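Local coordinates for mandelate racemase/muconate lactonizing enzyme family protein (Bradyrhizobium sp. ORS 278, PDB 3TOY) that belongs to the mandelate racemase/muconate lactonizing enzyme family, pairing an N-terminal alpha+beta capping domain with an enolase-type barrel domain that carries a metal site, at residues A[71-76]-A[322-327]; A[58-63]-A[128-133]. All blocks are in the same frame, centred on the assembly; numbering follows the deposited sequence.

From the N terminus, segment 58-63 comes first, on strand 50-64; a tight reversal then brings in 71-76 on the neighbouring antiparallel strand 69-75. Contact 2 closes the shorter loop when helix 122-142 returns residues 128-133 to the first of these strands. The chain then builds most of the barrel domain before contact 1 closes a much longer loop, bringing 322-327 to the second strand. The four segments alternate along the sequence, so the loops cross and neither nests in the other. Contact 2 binds sheet to helix within the capping domain, and contact 1 ties that sheet to the barrel. Ser72, hydrogen-bonded to Gly129, links them.

Contact 1: A[71-76]-A[322-327]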
# COMPACT_ATOMS: atom_id res chain seq x y z
N HIS A 71 -19.64 10.70 42.76
CA HIS A 71 -18.33 10.34 43.22
C HIS A 71 -17.56 9.61 42.10
O HIS A 71 -18.17 8.90 41.30
CB HIS A 71 -18.41 9.37 44.40
CG HIS A 71 -19.28 9.83 45.53
ND1 HIS A 71 -18.89 10.82 46.40
CD2 HIS A 71 -20.50 9.43 45.93
CE1 HIS A 71 -19.84 11.01 47.30
NE2 HIS A 71 -20.83 10.18 47.04
N SER A 72 -16.25 9.74 42.12
CA SER A 72 -15.37 8.90 41.31
C SER A 72 -14.00 8.99 41.94
O SER A 72 -13.78 9.83 42.82
CB SER A 72 -15.32 9.44 39.88
OG SER A 72 -14.58 10.65 39.84
N TYR A 73 -13.07 8.13 41.55
CA TYR A 73 -11.69 8.31 41.99
C TYR A 73 -10.69 8.07 40.85
O TYR A 73 -11.00 7.38 39.85
CB TYR A 73 -11.33 7.40 43.19
CG TYR A 73 -11.16 5.94 42.83
CD1 TYR A 73 -9.91 5.44 42.46
CD2 TYR A 73 -12.24 5.07 42.82
CE1 TYR A 73 -9.74 4.09 42.10
CE2 TYR A 73 -12.09 3.74 42.47
CZ TYR A 73 -10.84 3.27 42.10
OH TYR A 73 -10.70 1.95 41.76
N LEU A 74 -9.51 8.65 41.03
CA LEU A 74 -8.36 8.46 40.16
C LEU A 74 -7.26 7.75 40.92
O LEU A 74 -7.00 8.07 42.09
CB LEU A 74 -7.84 9.82 39.71
CG LEU A 74 -8.83 10.72 39.00
CD1 LEU A 74 -8.18 12.08 38.75
CD2 LEU A 74 -9.30 10.10 37.69
N PHE A 75 -6.64 6.75 40.28
CA PHE A 75 -5.34 6.24 40.73
C PHE A 75 -4.31 7.17 40.15
O PHE A 75 -4.31 7.41 38.93
CB PHE A 75 -5.11 4.81 40.23
CG PHE A 75 -3.72 4.30 40.48
CD1 PHE A 75 -3.28 4.01 41.77
CD2 PHE A 75 -2.83 4.11 39.42
CE1 PHE A 75 -2.01 3.54 41.99
CE2 PHE A 75 -1.55 3.65 39.65
CZ PHE A 75 -1.14 3.36 40.92
N ALA A 76 -3.43 7.69 41.00
CA ALA A 76 -2.56 8.78 40.59
C ALA A 76 -1.13 8.34 40.26
O ALA A 76 -0.29 9.18 39.91
CB ALA A 76 -2.56 9.88 41.66
N ILE A 322 -7.49 -1.28 35.44
CA ILE A 322 -7.84 -0.96 36.82
C ILE A 322 -9.20 -0.26 36.96
O ILE A 322 -10.12 -0.52 36.19
CB ILE A 322 -6.69 -0.22 37.55
CG1 ILE A 322 -6.46 1.16 36.95
CG2 ILE A 322 -5.45 -1.07 37.55
CD1 ILE A 322 -5.32 1.92 37.60
N LEU A 323 -9.38 0.57 37.99
CA LEU A 323 -10.73 1.13 38.26
C LEU A 323 -11.82 0.07 38.02
O LEU A 323 -12.76 0.28 37.23
CB LEU A 323 -10.99 2.39 37.42
CG LEU A 323 -10.49 3.74 37.98
CD1 LEU A 323 -8.96 3.80 38.07
CD2 LEU A 323 -11.03 4.92 37.21
N PRO A 324 -11.72 -1.07 38.72
CA PRO A 324 -12.65 -2.18 38.47
C PRO A 324 -14.09 -1.85 38.78
O PRO A 324 -15.00 -2.41 38.17
CB PRO A 324 -12.14 -3.29 39.40
CG PRO A 324 -11.33 -2.59 40.42
CD PRO A 324 -10.74 -1.39 39.77
N GLU A 325 -14.33 -0.94 39.73
CA GLU A 325 -15.72 -0.64 40.08
C GLU A 325 -16.49 0.01 38.93
O GLU A 325 -17.64 -0.39 38.61
CB GLU A 325 -15.77 0.24 41.34
CG GLU A 325 -15.00 -0.38 42.52
CD GLU A 325 -13.51 -0.01 42.55
OE1 GLU A 325 -13.04 0.73 41.66
OE2 GLU A 325 -12.82 -0.46 43.48
N ALA A 326 -15.89 1.02 38.33
CA ALA A 326 -16.53 1.75 37.25
C ALA A 326 -16.43 0.92 35.97
O ALA A 326 -17.34 0.94 35.15
CB ALA A 326 -15.86 3.11 37.06
N SER A 327 -15.34 0.18 35.81
CA SER A 327 -15.18 -0.67 34.62
C SER A 327 -16.31 -1.69 34.49
O SER A 327 -16.76 -2.01 33.39
CB SER A 327 -13.83 -1.38 34.64
OG SER A 327 -12.79 -0.43 34.52
O HOH W 1 -8.21 0.78 40.81
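Tyr73 supplies the polar link of this interface between two domains, reaching from strand 69-75 to the first turn of helix 324-330. Its CG lies between the backbone N and the carbonyl carbon (chi1 74°), a setting that sends the ring across to the helix start. There the hydroxyl donates to Glu325, with Tyr73 OH 2.6 Å from Glu325 OE1. The acceptor uses its syn lone pair, on the side of the other carboxylate oxygen, and sits at the ring edge in the plane, while ring and carboxylate planes are turned 73° apart. Glu325 reaches back because its chain bends at the second torsion (88°). The same hydroxyl accepts a hydrogen bond from a water 2.9 Å from Tyr73 OH, which in turn receives a weak one from the backbone N of Leu323, the N-cap residue. Leu323 slides past the tyrosine in the opposite direction: its CD1 lies 4.1 Å from Tyr73 CE1, and its CD2 packs 3.6 Å from the backbone O of Tyr73. Two residues on, Phe75 provides an apolar contact. Ile322 crosses it at about a right angle, and the methyl CD1 rests 3.8 Å from Phe75 CD2 and close to Phe75 CB. Phe345 stacks on the Phe75 ring and Tyr77 meets it at an angle. Chemically, the buried tyrosine hydroxyl both gives and takes a hydrogen bond, so its rotation is probably fixed, and its short bond to Glu325 would help stabilise a negative carboxylate enclosed between the capping and barrel domains.

Contact 2: A[58-63]-A[128-133]; sequences VLIDVT and SGLDMA
Ile60 and Gly129 make the close-fitting part of this strand-to-helix contact. In the isoleucine, CG1 lies anti to the carbonyl carbon (chi1 -62°) and the chain is extended at its second torsion (179°), which brings the CD1 methyl against the bare backbone of the helix, 3.7 Å from Gly129 CA. A turn later the fit is equally close, where Val62 CG2 stands 3.7 Å from Ala133 CB. That alanine methyl also approaches Ile60 CG2, at 4.1 Å, and thus bridges the two strand residues. The small size of Gly129 and Ala133 is consistent with the close approach of the two segment axes, 8.4 Å apart and inclined at 52°. Packing is looser along the flank formed by Leu130, whose side chain crosses that of Val62 at about a right angle, with CD2 4.1 Å from Val62 CG2 and 4.3 Å from Ile60 CG2. This flank is nevertheless buried, since Ile92 and Val32 also pack against Leu130. Asp61, between the two contacting strand residues, points away from the helix, and its OD1 takes part in hydrogen bonds with His71 and Trp372. One apolar face of an antiparallel sheet is thereby laid on a helix, as in the N-terminal capping domain of the enolase superfamily, where a three-stranded meander precedes a helical bundle.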
# COMPACT_ATOMS: atom_id res chain seq x y z
N VAL A 58 -7.10 10.06 44.15
CA VAL A 58 -7.81 11.33 44.26
C VAL A 58 -9.30 11.01 44.26
O VAL A 58 -9.82 10.40 43.32
CB VAL A 58 -7.48 12.29 43.11
CG1 VAL A 58 -8.40 13.54 43.13
CG2 VAL A 58 -6.01 12.69 43.15
N LEU A 59 -10.00 11.41 45.32
CA LEU A 59 -11.42 11.12 45.47
C LEU A 59 -12.20 12.36 45.11
O LEU A 59 -11.94 13.45 45.65
CB LEU A 59 -11.73 10.69 46.92
CG LEU A 59 -10.77 9.67 47.52
CD1 LEU A 59 -11.16 9.31 48.97
CD2 LEU A 59 -10.71 8.39 46.64
N ILE A 60 -13.15 12.22 44.20
CA ILE A 60 -13.79 13.35 43.56
C ILE A 60 -15.25 13.35 43.95
O ILE A 60 -15.92 12.32 43.87
CB ILE A 60 -13.66 13.26 42.00
CG1 ILE A 60 -12.18 13.30 41.59
CG2 ILE A 60 -14.50 14.30 41.30
CD1 ILE A 60 -11.91 13.20 40.04
N ASP A 61 -15.73 14.52 44.38
CA ASP A 61 -17.13 14.70 44.72
C ASP A 61 -17.72 15.84 43.92
O ASP A 61 -17.21 16.95 43.93
CB ASP A 61 -17.30 15.00 46.21
CG ASP A 61 -16.76 13.90 47.08
OD1 ASP A 61 -17.15 12.74 46.88
OD2 ASP A 61 -15.94 14.18 47.97
N VAL A 62 -18.81 15.57 43.23
CA VAL A 62 -19.47 16.60 42.47
C VAL A 62 -20.86 16.82 43.07
O VAL A 62 -21.75 16.01 42.89
CB VAL A 62 -19.60 16.22 40.97
CG1 VAL A 62 -20.42 17.28 40.22
CG2 VAL A 62 -18.21 16.05 40.33
N THR A 63 -21.03 17.94 43.77
CA THR A 63 -22.30 18.20 44.43
C THR A 63 -23.26 18.80 43.43
O THR A 63 -22.85 19.58 42.57
CB THR A 63 -22.13 19.18 45.63
OG1 THR A 63 -21.65 20.44 45.15
CG2 THR A 63 -21.16 18.63 46.65
N SER A 128 -11.44 13.18 32.96
CA SER A 128 -12.08 11.86 32.91
C SER A 128 -12.68 11.57 34.28
O SER A 128 -13.72 10.94 34.38
CB SER A 128 -11.07 10.78 32.55
OG SER A 128 -10.48 11.07 31.27
N GLY A 129 -12.00 12.03 35.33
CA GLY A 129 -12.48 11.81 36.70
C GLY A 129 -13.81 12.51 36.89
O GLY A 129 -14.73 11.95 37.48
N LEU A 130 -13.91 13.74 36.39
CA LEU A 130 -15.16 14.51 36.44
C LEU A 130 -16.26 13.81 35.68
O LEU A 130 -17.39 13.67 36.17
CB LEU A 130 -14.96 15.95 35.93
CG LEU A 130 -14.14 16.85 36.87
CD1 LEU A 130 -13.59 18.09 36.21
CD2 LEU A 130 -14.98 17.20 38.12
N ASP A 131 -15.95 13.36 34.47
CA ASP A 131 -16.96 12.65 33.69
C ASP A 131 -17.55 11.46 34.44
O ASP A 131 -18.76 11.24 34.43
CB ASP A 131 -16.37 12.20 32.32
CG ASP A 131 -17.41 11.51 31.47
OD1 ASP A 131 -18.17 12.21 30.75
OD2 ASP A 131 -17.47 10.27 31.52
N MET A 132 -16.71 10.66 35.07
CA MET A 132 -17.20 9.48 35.81
C MET A 132 -18.13 9.91 36.95
O MET A 132 -19.18 9.31 37.19
CB MET A 132 -16.04 8.66 36.38
CG MET A 132 -15.34 7.76 35.35
SD MET A 132 -14.07 6.75 36.09
CE MET A 132 -12.74 7.94 36.23
N ALA A 133 -17.72 10.96 37.66
CA ALA A 133 -18.54 11.47 38.76
C ALA A 133 -19.88 12.01 38.25
O ALA A 133 -20.91 11.84 38.91
CB ALA A 133 -17.78 12.51 39.55